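Tb427.07.360- putative uncharacterized metacyclic invariant surface protein from Trypanosoma brucei (Trypanosoma brucei, PDB 5VTL) is of unknown function but, as an invariant surface protein of the metacyclic stage with an extended helical architecture, is probably displayed on the parasite's surface. Local coordinates at residues D37-A41 / R188-R192; R51-A55 / A202-E206; R68-A72 / N197-A201; V139-L144 / Y174-E178. All blocks are in the same frame, centred on the assembly; numbering follows the deposited sequence.

All four contacts use helix 157-209, and all four are partly buried. Contacts 1 and 2 join it to helix 4-58, which runs in the same direction. Contact 3 joins it to helix 63-102, which runs the opposite way. These three lie on the same side of the chain's centre, and contacts 2 and 3 are linked by a salt bridge from Glu-53 to Arg-70. In each of these three, buried alanines face the bundle interior and one or two arginines work at the border. Contacts 1 and 2 use ion pairs, while contact 3 uses one bond to a neutral amide. Contact 4 lies nearest the chain centre, combining a buried tyrosine with a carboxylate at a helix start.

Contact 1. Residues D37-A41 / R188-R192; sequences DASKA and RVAAR
Arg-192 reaches across from segment 188-192 and holds the carboxylate of Asp-37 side-on. Its chain bends at chi2 (-72°), which turns the far half from its own helix toward segment 37-41. Beyond CB, CG of Arg-192 passes 3.5 Å from OD2 of Asp-37. CD of Arg-192 then rests 3.8 Å from CB of Ala-41. NE of Arg-192 donates to OD2 of Asp-37 at 2.8 Å, and NH2 of Arg-192 donates to OD1 of Asp-37 at 2.7 Å. Both bonds are nearly straight. Both oxygens lie close to the guanidinium plane, yet the nitrogens meet them from above the carboxylate plane, because the two planes are 49° apart. NH2 of Arg-192 also touches the aliphatic chain of Lys-40, while the two charged ends stay apart. NH1 of Arg-192 pairs with Glu-195, about one turn further along the same helix. One guanidinium face lies over the backbone of Ala-41.

Arg-188 adds a third, weak bond: its NE donates to OD2 of Asp-37 at a poor angle of 128°. OD2 thus takes two arginine nitrogens, and the double positive charge would favour the ionised carboxylate.

Deeper in, CB of Ala-191 packs 3.8 Å from CB of Ala-41 and 4.0 Å from CB of Ala-38. The axes of helix 4-58 and helix 157-209 come within 8.3 Å here and are nearly parallel. Helix 63-102 covers their inner side, with Ala-79 against Ala-191 and Ala-83 against Ala-38.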
loop_
_atom_site.group_PDB
_atom_site.type_symbol
_atom_site.label_atom_id
_atom_site.label_comp_id
_atom_site.label_asym_id
_atom_site.label_seq_id
_atom_site.Cartn_x
_atom_site.Cartn_y
_atom_site.Cartn_z
ATOM N N ASP A 37 8.754 0.666 -12.884
ATOM C CA ASP A 37 8.959 -0.638 -13.497
ATOM C C ASP A 37 7.966 -0.894 -14.656
ATOM O O ASP A 37 8.316 -1.534 -15.667
ATOM C CB ASP A 37 8.866 -1.741 -12.461
ATOM C CG ASP A 37 9.468 -3.037 -12.961
ATOM O OD1 ASP A 37 10.707 -3.090 -13.136
ATOM O OD2 ASP A 37 8.710 -3.998 -13.203
ATOM N N ALA A 38 6.740 -0.398 -14.506
ATOM C CA ALA A 38 5.749 -0.515 -15.562
ATOM C C ALA A 38 6.192 0.247 -16.817
ATOM O O ALA A 38 6.028 -0.249 -17.930
ATOM C CB ALA A 38 4.364 -0.028 -15.092
ATOM N N SER A 39 6.769 1.435 -16.633
ATOM C CA SER A 39 7.278 2.210 -17.755
ATOM C C SER A 39 8.441 1.479 -18.417
ATOM O O SER A 39 8.568 1.478 -19.657
ATOM C CB SER A 39 7.693 3.618 -17.298
ATOM O OG SER A 39 6.585 4.333 -16.795
ATOM N N LYS A 40 9.284 0.843 -17.609
ATOM C CA LYS A 40 10.425 0.127 -18.141
ATOM C C LYS A 40 9.904 -1.050 -19.004
ATOM O O LYS A 40 10.468 -1.374 -20.059
ATOM C CB LYS A 40 11.313 -0.386 -17.017
ATOM C CG LYS A 40 12.559 -1.121 -17.507
ATOM C CD LYS A 40 13.472 -1.590 -16.357
ATOM C CE LYS A 40 14.130 -0.452 -15.588
ATOM N NZ LYS A 40 15.106 0.335 -16.400
ATOM N N ALA A 41 8.819 -1.672 -18.556
ATOM C CA ALA A 41 8.224 -2.784 -19.303
ATOM C C ALA A 41 7.667 -2.316 -20.642
ATOM O O ALA A 41 7.810 -2.978 -21.660
ATOM C CB ALA A 41 7.143 -3.474 -18.467
ATOM N N ARG A 188 1.773 -3.123 -12.713
ATOM C CA ARG A 188 3.148 -3.450 -13.016
ATOM C C ARG A 188 3.309 -4.913 -13.462
ATOM O O ARG A 188 4.021 -5.210 -14.409
ATOM C CB ARG A 188 4.022 -3.189 -11.794
ATOM C CG ARG A 188 5.498 -3.613 -11.994
ATOM C CD ARG A 188 6.133 -4.064 -10.694
ATOM N NE ARG A 188 7.333 -4.864 -10.938
ATOM C CZ ARG A 188 7.436 -6.183 -10.761
ATOM N NH1 ARG A 188 8.594 -6.778 -11.028
ATOM N NH2 ARG A 188 6.413 -6.910 -10.310
ATOM N N VAL A 189 2.656 -5.825 -12.772
ATOM C CA VAL A 189 2.694 -7.229 -13.165
ATOM C C VAL A 189 2.131 -7.409 -14.584
ATOM O O VAL A 189 2.680 -8.151 -15.379
ATOM C CB VAL A 189 1.874 -8.082 -12.192
ATOM C CG1 VAL A 189 1.751 -9.523 -12.691
ATOM C CG2 VAL A 189 2.508 -8.050 -10.814
ATOM N N ALA A 190 1.029 -6.727 -14.879
ATOM C CA ALA A 190 0.409 -6.754 -16.203
ATOM C C ALA A 190 1.332 -6.200 -17.278
ATOM O O ALA A 190 1.426 -6.767 -18.358
ATOM C CB ALA A 190 -0.908 -5.958 -16.185
ATOM N N ALA A 191 2.019 -5.096 -16.989
ATOM C CA ALA A 191 2.959 -4.499 -17.933
ATOM C C ALA A 191 4.091 -5.475 -18.243
ATOM O O ALA A 191 4.493 -5.629 -19.400
ATOM C CB ALA A 191 3.522 -3.190 -17.383
ATOM N N ARG A 192 4.605 -6.126 -17.208
ATOM C CA ARG A 192 5.722 -7.051 -17.386
ATOM C C ARG A 192 5.233 -8.299 -18.129
ATOM O O ARG A 192 5.979 -8.897 -18.904
ATOM C CB ARG A 192 6.348 -7.402 -16.032
ATOM C CG ARG A 192 7.177 -6.287 -15.407
ATOM C CD ARG A 192 8.470 -6.131 -16.174
ATOM N NE ARG A 192 9.401 -5.152 -15.616
ATOM C CZ ARG A 192 10.473 -4.706 -16.267
ATOM N NH1 ARG A 192 10.754 -5.146 -17.502
ATOM N NH2 ARG A 192 11.276 -3.828 -15.690
#

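Contact 2. Residues R51-A55 / A202-E206; sequences RAEDA and AEEAE
Arg-51 lays one face of its guanidinium over the methyl group of Ala-202, whose CB lies 3.9 Å above the plane and over its centre. The bend at chi3 (59°) swings the group across toward segment 202-206 and brings its NE side to the carboxylate of Glu-206. NE of Arg-51 donates to OE2 of Glu-206 at 2.9 Å. NH1 of Arg-51 donates to OE1 of Glu-206 at 2.8 Å. Both bonds are almost straight and run in the guanidinium plane. The carboxylate is turned 42° from that plane, so its oxygens are approached from above their own plane.

Two waters extend the pair. One donates to OE2 of Glu-206 and also to O of Arg-51, at 2.7 Å from the latter. The other accepts from NH2 of Arg-51 and donates to OE2 of Glu-203.

Below this polar layer the helices meet through alanines. CB of Ala-205 lies 3.9 Å from CB of Ala-55 and is also against Ala-52. Such small side chains let the axes come within 8.4 Å. Helix 63-102 closes the inner side through Val-66 and Ala-65.

The chemistry is thus split: apolar methyls inside, a hydrated ion pair at the border. The two-bond grip fixes the rotation of both charged groups, and water would probably moderate their attraction.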
loop_
_atom_site.group_PDB
_atom_site.type_symbol
_atom_site.label_atom_id
_atom_site.label_comp_id
_atom_site.label_asym_id
_atom_site.label_seq_id
_atom_site.Cartn_x
_atom_site.Cartn_y
_atom_site.Cartn_z
ATOM N N ARG A 51 12.313 -4.535 -33.025
ATOM C CA ARG A 51 13.009 -5.743 -33.440
ATOM C C ARG A 51 12.202 -6.577 -34.423
ATOM O O ARG A 51 12.721 -7.052 -35.435
ATOM C CB ARG A 51 13.362 -6.564 -32.212
ATOM C CG ARG A 51 14.459 -5.940 -31.358
ATOM C CD ARG A 51 14.602 -6.692 -30.068
ATOM N NE ARG A 51 14.936 -8.101 -30.281
ATOM C CZ ARG A 51 14.941 -9.023 -29.318
ATOM N NH1 ARG A 51 15.282 -10.278 -29.586
ATOM N NH2 ARG A 51 14.599 -8.695 -28.078
ATOM N N ALA A 52 10.924 -6.752 -34.125
ATOM C CA ALA A 52 10.043 -7.538 -34.977
ATOM C C ALA A 52 9.860 -6.874 -36.330
ATOM O O ALA A 52 9.869 -7.542 -37.364
ATOM C CB ALA A 52 8.704 -7.737 -34.282
ATOM N N GLU A 53 9.690 -5.556 -36.338
ATOM C CA GLU A 53 9.554 -4.816 -37.589
ATOM C C GLU A 53 10.774 -5.030 -38.492
ATOM O O GLU A 53 10.643 -5.205 -39.706
ATOM C CB GLU A 53 9.386 -3.319 -37.319
ATOM C CG GLU A 53 8.046 -2.938 -36.728
ATOM C CD GLU A 53 7.948 -1.471 -36.357
ATOM O OE1 GLU A 53 6.802 -0.983 -36.234
ATOM O OE2 GLU A 53 9.000 -0.809 -36.211
ATOM N N ASP A 54 11.956 -5.019 -37.889
ATOM C CA ASP A 54 13.191 -5.161 -38.650
ATOM C C ASP A 54 13.325 -6.554 -39.236
ATOM O O ASP A 54 13.752 -6.708 -40.380
ATOM C CB ASP A 54 14.389 -4.832 -37.776
ATOM C CG ASP A 54 14.487 -3.345 -37.459
ATOM O OD1 ASP A 54 13.661 -2.563 -37.979
ATOM O OD2 ASP A 54 15.404 -2.949 -36.711
ATOM N N ALA A 55 12.953 -7.572 -38.463
ATOM C CA ALA A 55 12.925 -8.929 -38.983
ATOM C C ALA A 55 11.919 -9.020 -40.132
ATOM O O ALA A 55 12.203 -9.611 -41.177
ATOM C CB ALA A 55 12.604 -9.921 -37.877
ATOM N N ALA A 202 9.320 -10.933 -30.658
ATOM C CA ALA A 202 10.518 -10.441 -31.317
ATOM C C ALA A 202 11.493 -11.594 -31.520
ATOM O O ALA A 202 12.129 -11.706 -32.567
ATOM C CB ALA A 202 11.168 -9.344 -30.514
ATOM N N GLU A 203 11.600 -12.455 -30.520
ATOM C CA GLU A 203 12.577 -13.550 -30.568
ATOM C C GLU A 203 12.194 -14.527 -31.667
ATOM O O GLU A 203 13.052 -15.028 -32.414
ATOM C CB GLU A 203 12.658 -14.257 -29.219
ATOM C CG GLU A 203 13.402 -13.416 -28.192
ATOM C CD GLU A 203 13.361 -13.993 -26.803
ATOM O OE1 GLU A 203 12.642 -14.998 -26.596
ATOM O OE2 GLU A 203 14.054 -13.423 -25.921
ATOM N N GLU A 204 10.898 -14.790 -31.774
ATOM C CA GLU A 204 10.405 -15.694 -32.822
ATOM C C GLU A 204 10.638 -15.112 -34.193
ATOM O O GLU A 204 11.089 -15.813 -35.104
ATOM C CB GLU A 204 8.915 -16.009 -32.643
ATOM C CG GLU A 204 8.431 -17.116 -33.603
ATOM C CD GLU A 204 6.923 -17.279 -33.672
ATOM O OE1 GLU A 204 6.393 -17.239 -34.810
ATOM O OE2 GLU A 204 6.266 -17.479 -32.623
ATOM N N ALA A 205 10.315 -13.831 -34.344
ATOM C CA ALA A 205 10.509 -13.128 -35.598
ATOM C C ALA A 205 11.956 -13.212 -36.038
ATOM O O ALA A 205 12.259 -13.461 -37.208
ATOM C CB ALA A 205 10.128 -11.677 -35.450
ATOM N N GLU A 206 12.852 -12.962 -35.095
ATOM C CA GLU A 206 14.275 -12.950 -35.419
ATOM C C GLU A 206 14.758 -14.339 -35.828
ATOM O O GLU A 206 15.532 -14.467 -36.782
ATOM C CB GLU A 206 15.090 -12.375 -34.251
ATOM C CG GLU A 206 15.057 -10.852 -34.210
ATOM C CD GLU A 206 15.720 -10.245 -32.976
ATOM O OE1 GLU A 206 16.171 -11.006 -32.093
ATOM O OE2 GLU A 206 15.771 -8.999 -32.903
HETATM O O HOH W 1 15.348 -7.473 -35.211
HETATM O O HOH W 2 15.530 -11.058 -26.568
#

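Contact 3. Residues R68-A72 / N197-A201; sequences RARAA and NARKA
NH2 of Arg-68 donates to OD1 of Asn-197 at 3.0 Å. The bond is bent, with an N-H...O angle of 143°. The donor stands above the amide's carbonyl plane, and OD1 is tilted from the guanidinium plane; the two planes are 46° apart.

Arg-68 reaches this point with a fully extended chain. Its CG lies opposite the backbone N (chi1 -179°), and the aliphatic part runs across the methyl of Ala-201, with CD of Arg-68 4.0 Å from CB of Ala-201. The guanidinium then lies over the backbone, O of Asn-197 being 3.9 Å above its plane. NH1 of Arg-68 rests near CB of Lys-200.

Inside, CB of Ala-72 meets CB of Ala-198 at 3.7 Å, and Ala-69 packs on Ala-201. The helices are antiparallel, and their axes approach to 8.1 Å. Ala-198 and Ala-69 also touch helix 4-58, at Ala-48 and Val-49, which completes the three-helix packing.

Close spacing here rests on methyl contacts. The polar part across the contact is one bent bond from a cation to a neutral amide, so its hold is probably modest.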
loop_
_atom_site.group_PDB
_atom_site.type_symbol
_atom_site.label_atom_id
_atom_site.label_comp_id
_atom_site.label_asym_id
_atom_site.label_seq_id
_atom_site.Cartn_x
_atom_site.Cartn_y
_atom_site.Cartn_z
ATOM N N ARG A 68 1.674 -9.563 -32.877
ATOM C CA ARG A 68 1.676 -9.956 -31.479
ATOM C C ARG A 68 2.458 -8.934 -30.633
ATOM O O ARG A 68 2.049 -8.589 -29.514
ATOM C CB ARG A 68 2.299 -11.347 -31.347
ATOM C CG ARG A 68 2.331 -11.867 -29.924
ATOM C CD ARG A 68 2.890 -13.283 -29.843
ATOM N NE ARG A 68 2.923 -13.772 -28.463
ATOM C CZ ARG A 68 3.670 -14.782 -28.025
ATOM N NH1 ARG A 68 4.510 -15.420 -28.836
ATOM N NH2 ARG A 68 3.607 -15.138 -26.749
ATOM N N ALA A 69 3.592 -8.474 -31.165
ATOM C CA ALA A 69 4.393 -7.453 -30.486
ATOM C C ALA A 69 3.601 -6.140 -30.297
ATOM O O ALA A 69 3.626 -5.521 -29.227
ATOM C CB ALA A 69 5.654 -7.176 -31.265
ATOM N N ARG A 70 2.906 -5.725 -31.340
ATOM C CA ARG A 70 2.123 -4.494 -31.281
ATOM C C ARG A 70 0.983 -4.573 -30.292
ATOM O O ARG A 70 0.670 -3.600 -29.617
ATOM C CB ARG A 70 1.592 -4.145 -32.669
ATOM C CG ARG A 70 2.687 -3.638 -33.600
ATOM C CD ARG A 70 2.192 -3.197 -34.977
ATOM N NE ARG A 70 3.315 -2.563 -35.689
ATOM C CZ ARG A 70 3.485 -2.553 -37.004
ATOM N NH1 ARG A 70 2.607 -3.140 -37.806
ATOM N NH2 ARG A 70 4.546 -1.956 -37.520
ATOM N N ALA A 71 0.350 -5.737 -30.226
ATOM C CA ALA A 71 -0.777 -5.952 -29.329
ATOM C C ALA A 71 -0.292 -5.931 -27.886
ATOM O O ALA A 71 -0.951 -5.383 -27.009
ATOM C CB ALA A 71 -1.462 -7.290 -29.651
ATOM N N ALA A 72 0.869 -6.550 -27.666
ATOM C CA ALA A 72 1.513 -6.577 -26.355
ATOM C C ALA A 72 1.885 -5.165 -25.929
ATOM O O ALA A 72 1.636 -4.798 -24.796
ATOM C CB ALA A 72 2.726 -7.460 -26.391
ATOM N N ASN A 197 5.407 -11.301 -23.541
ATOM C CA ASN A 197 4.854 -11.687 -24.837
ATOM C C ASN A 197 5.501 -10.931 -25.981
ATOM O O ASN A 197 5.766 -11.500 -27.038
ATOM C CB ASN A 197 3.343 -11.456 -24.864
ATOM C CG ASN A 197 2.591 -12.523 -24.135
ATOM O OD1 ASN A 197 2.942 -13.708 -24.214
ATOM N ND2 ASN A 197 1.543 -12.125 -23.407
ATOM N N ALA A 198 5.753 -9.639 -25.780
ATOM C CA ALA A 198 6.369 -8.840 -26.823
ATOM C C ALA A 198 7.750 -9.396 -27.136
ATOM O O ALA A 198 8.115 -9.542 -28.285
ATOM C CB ALA A 198 6.463 -7.346 -26.421
ATOM N N ARG A 199 8.510 -9.717 -26.101
ATOM C CA ARG A 199 9.874 -10.195 -26.303
ATOM C C ARG A 199 9.894 -11.553 -26.996
ATOM O O ARG A 199 10.717 -11.810 -27.877
ATOM C CB ARG A 199 10.589 -10.274 -24.960
ATOM C CG ARG A 199 12.083 -10.446 -25.094
ATOM C CD ARG A 199 12.747 -10.536 -23.731
ATOM N NE ARG A 199 12.376 -11.758 -23.023
ATOM C CZ ARG A 199 11.704 -11.810 -21.875
ATOM N NH1 ARG A 199 11.312 -10.698 -21.249
ATOM N NH2 ARG A 199 11.422 -12.996 -21.342
ATOM N N LYS A 200 8.976 -12.418 -26.613
ATOM C CA LYS A 200 8.869 -13.715 -27.254
ATOM C C LYS A 200 8.505 -13.596 -28.730
ATOM O O LYS A 200 8.980 -14.377 -29.555
ATOM C CB LYS A 200 7.851 -14.583 -26.530
ATOM C CG LYS A 200 8.280 -15.034 -25.160
ATOM C CD LYS A 200 7.160 -15.808 -24.468
ATOM C CE LYS A 200 7.436 -16.084 -22.969
ATOM N NZ LYS A 200 8.554 -17.041 -22.779
ATOM N N ALA A 201 7.654 -12.625 -29.069
ATOM C CA ALA A 201 7.337 -12.323 -30.466
ATOM C C ALA A 201 8.562 -11.861 -31.243
ATOM O O ALA A 201 8.824 -12.343 -32.356
ATOM C CB ALA A 201 6.262 -11.267 -30.541
#

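Contact 4. Residues V139-L144 / Y174-E178; sequences VNSWVL and YDQLE
Segment 139-144 turns from loop into helix at Asn-140, and Ser-141 of the new first turn faces Tyr-174, their CA atoms 6.2 Å apart. Asn-140 is the N-cap of helix 141-154. Its chi1 of 55° folds the amide back over the helix start, where OD1 of Asn-140 accepts from N of Val-143 at 2.9 Å, nearly along the C=O axis.

Glu-178 of helix 157-209 serves the same helix start from across the contact. OE2 of Glu-178 accepts from N of Ser-141 at 3.0 Å, in a nearly straight bond that comes from above the carboxylate plane. OE1 of Glu-178 receives a bond from a water that in turn accepts from N of Trp-142. The amino end of a helix would favour the negative form of this carboxylate. OG of Ser-141 sits 3.0 Å from OD1 of Asp-175 and at the edge of the Tyr-174 ring.

The buried Tyr-174 ring packs along the capping turn, with its CE1 3.8 Å from CA of Asn-140. CD1 of Leu-144 reaches CB of Tyr-174. Ala-97 of helix 63-102, and Ile-20 and Leu-27 of helix 4-58, also touch this tyrosine, so the contact docks the short helix on the long bundle. At the ring's far end a water donates to O of Val-139 and is hydrogen-bonded to OH of Tyr-174 at 2.8 Å.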
loop_
_atom_site.group_PDB
_atom_site.type_symbol
_atom_site.label_atom_id
_atom_site.label_comp_id
_atom_site.label_asym_id
_atom_site.label_seq_id
_atom_site.Cartn_x
_atom_site.Cartn_y
_atom_site.Cartn_z
ATOM N N VAL A 139 2.427 -0.620 10.915
ATOM C CA VAL A 139 0.986 -0.406 10.920
ATOM C C VAL A 139 0.375 -0.623 9.522
ATOM O O VAL A 139 1.003 -0.348 8.504
ATOM C CB VAL A 139 0.651 1.016 11.462
ATOM C CG1 VAL A 139 1.176 2.089 10.542
ATOM C CG2 VAL A 139 -0.846 1.189 11.698
ATOM N N ASN A 140 -0.843 -1.149 9.493
ATOM C CA ASN A 140 -1.582 -1.336 8.258
ATOM C C ASN A 140 -3.042 -1.468 8.646
ATOM O O ASN A 140 -3.371 -1.319 9.820
ATOM C CB ASN A 140 -1.062 -2.549 7.467
ATOM C CG ASN A 140 -1.064 -3.844 8.271
ATOM O OD1 ASN A 140 -1.846 -4.021 9.211
ATOM N ND2 ASN A 140 -0.196 -4.758 7.896
ATOM N N SER A 141 -3.921 -1.763 7.698
ATOM C CA SER A 141 -5.332 -1.825 8.039
ATOM C C SER A 141 -5.600 -2.925 9.048
ATOM O O SER A 141 -6.485 -2.774 9.895
ATOM C CB SER A 141 -6.214 -2.042 6.810
ATOM O OG SER A 141 -6.094 -1.013 5.865
ATOM N N TRP A 142 -4.841 -4.021 8.971
ATOM C CA TRP A 142 -5.068 -5.158 9.884
ATOM C C TRP A 142 -4.778 -4.716 11.325
ATOM O O TRP A 142 -5.569 -4.962 12.233
ATOM C CB TRP A 142 -4.237 -6.398 9.480
ATOM C CG TRP A 142 -4.426 -7.580 10.408
ATOM C CD1 TRP A 142 -5.376 -8.578 10.309
ATOM C CD2 TRP A 142 -3.649 -7.889 11.578
ATOM N NE1 TRP A 142 -5.222 -9.476 11.336
ATOM C CE2 TRP A 142 -4.176 -9.077 12.129
ATOM C CE3 TRP A 142 -2.560 -7.278 12.214
ATOM C CZ2 TRP A 142 -3.664 -9.649 13.278
ATOM C CZ3 TRP A 142 -2.058 -7.853 13.347
ATOM C CH2 TRP A 142 -2.615 -9.032 13.869
ATOM N N VAL A 143 -3.652 -4.031 11.534
ATOM C CA VAL A 143 -3.320 -3.498 12.850
ATOM C C VAL A 143 -4.384 -2.514 13.359
ATOM O O VAL A 143 -4.735 -2.533 14.529
ATOM C CB VAL A 143 -1.938 -2.791 12.830
ATOM C CG1 VAL A 143 -1.642 -2.083 14.171
ATOM C CG2 VAL A 143 -0.834 -3.798 12.487
ATOM N N LEU A 144 -4.895 -1.645 12.494
ATOM C CA LEU A 144 -5.931 -0.708 12.936
ATOM C C LEU A 144 -7.215 -1.444 13.324
ATOM O O LEU A 144 -7.901 -1.047 14.258
ATOM C CB LEU A 144 -6.242 0.344 11.862
ATOM C CG LEU A 144 -5.109 1.298 11.469
ATOM C CD1 LEU A 144 -5.574 2.175 10.335
ATOM C CD2 LEU A 144 -4.659 2.140 12.623
ATOM N N TYR A 174 -7.446 4.319 4.907
ATOM C CA TYR A 174 -6.295 3.444 4.857
ATOM C C TYR A 174 -6.629 2.257 3.955
ATOM O O TYR A 174 -5.786 1.799 3.179
ATOM C CB TYR A 174 -5.825 3.008 6.264
ATOM C CG TYR A 174 -4.308 2.897 6.284
ATOM C CD1 TYR A 174 -3.679 1.717 5.914
ATOM C CD2 TYR A 174 -3.516 3.979 6.616
ATOM C CE1 TYR A 174 -2.311 1.613 5.904
ATOM C CE2 TYR A 174 -2.142 3.893 6.607
ATOM C CZ TYR A 174 -1.541 2.709 6.247
ATOM O OH TYR A 174 -0.183 2.613 6.202
ATOM N N ASP A 175 -7.864 1.786 4.002
ATOM C CA ASP A 175 -8.271 0.732 3.088
ATOM C C ASP A 175 -8.114 1.187 1.627
ATOM O O ASP A 175 -7.673 0.422 0.765
ATOM C CB ASP A 175 -9.721 0.315 3.319
ATOM C CG ASP A 175 -9.900 -0.670 4.463
ATOM O OD1 ASP A 175 -8.930 -1.337 4.909
ATOM O OD2 ASP A 175 -11.053 -0.766 4.919
ATOM N N GLN A 176 -8.509 2.423 1.337
ATOM C CA GLN A 176 -8.417 2.947 -0.024
ATOM C C GLN A 176 -6.969 3.041 -0.456
ATOM O O GLN A 176 -6.621 2.749 -1.598
ATOM C CB GLN A 176 -9.076 4.316 -0.111
ATOM C CG GLN A 176 -10.551 4.245 -0.046
ATOM C CD GLN A 176 -11.165 4.233 -1.415
ATOM O OE1 GLN A 176 -10.608 3.656 -2.351
ATOM N NE2 GLN A 176 -12.316 4.881 -1.557
ATOM N N LEU A 177 -6.123 3.435 0.485
ATOM C CA LEU A 177 -4.692 3.512 0.246
ATOM C C LEU A 177 -4.132 2.137 -0.113
ATOM O O LEU A 177 -3.436 1.990 -1.105
ATOM C CB LEU A 177 -3.985 4.089 1.484
ATOM C CG LEU A 177 -2.450 4.141 1.449
ATOM C CD1 LEU A 177 -1.931 4.832 0.198
ATOM C CD2 LEU A 177 -1.931 4.854 2.710
ATOM N N GLU A 178 -4.457 1.121 0.672
ATOM C CA GLU A 178 -3.931 -0.206 0.421
ATOM C C GLU A 178 -4.422 -0.746 -0.924
ATOM O O GLU A 178 -3.681 -1.428 -1.640
ATOM C CB GLU A 178 -4.312 -1.170 1.557
ATOM C CG GLU A 178 -3.671 -0.816 2.904
ATOM C CD GLU A 178 -3.737 -1.933 3.942
ATOM O OE1 GLU A 178 -4.573 -2.877 3.846
ATOM O OE2 GLU A 178 -2.903 -1.866 4.865
HETATM O O HOH W 3 0.975 0.115 5.800
HETATM O O HOH W 4 -3.650 -4.756 6.256
#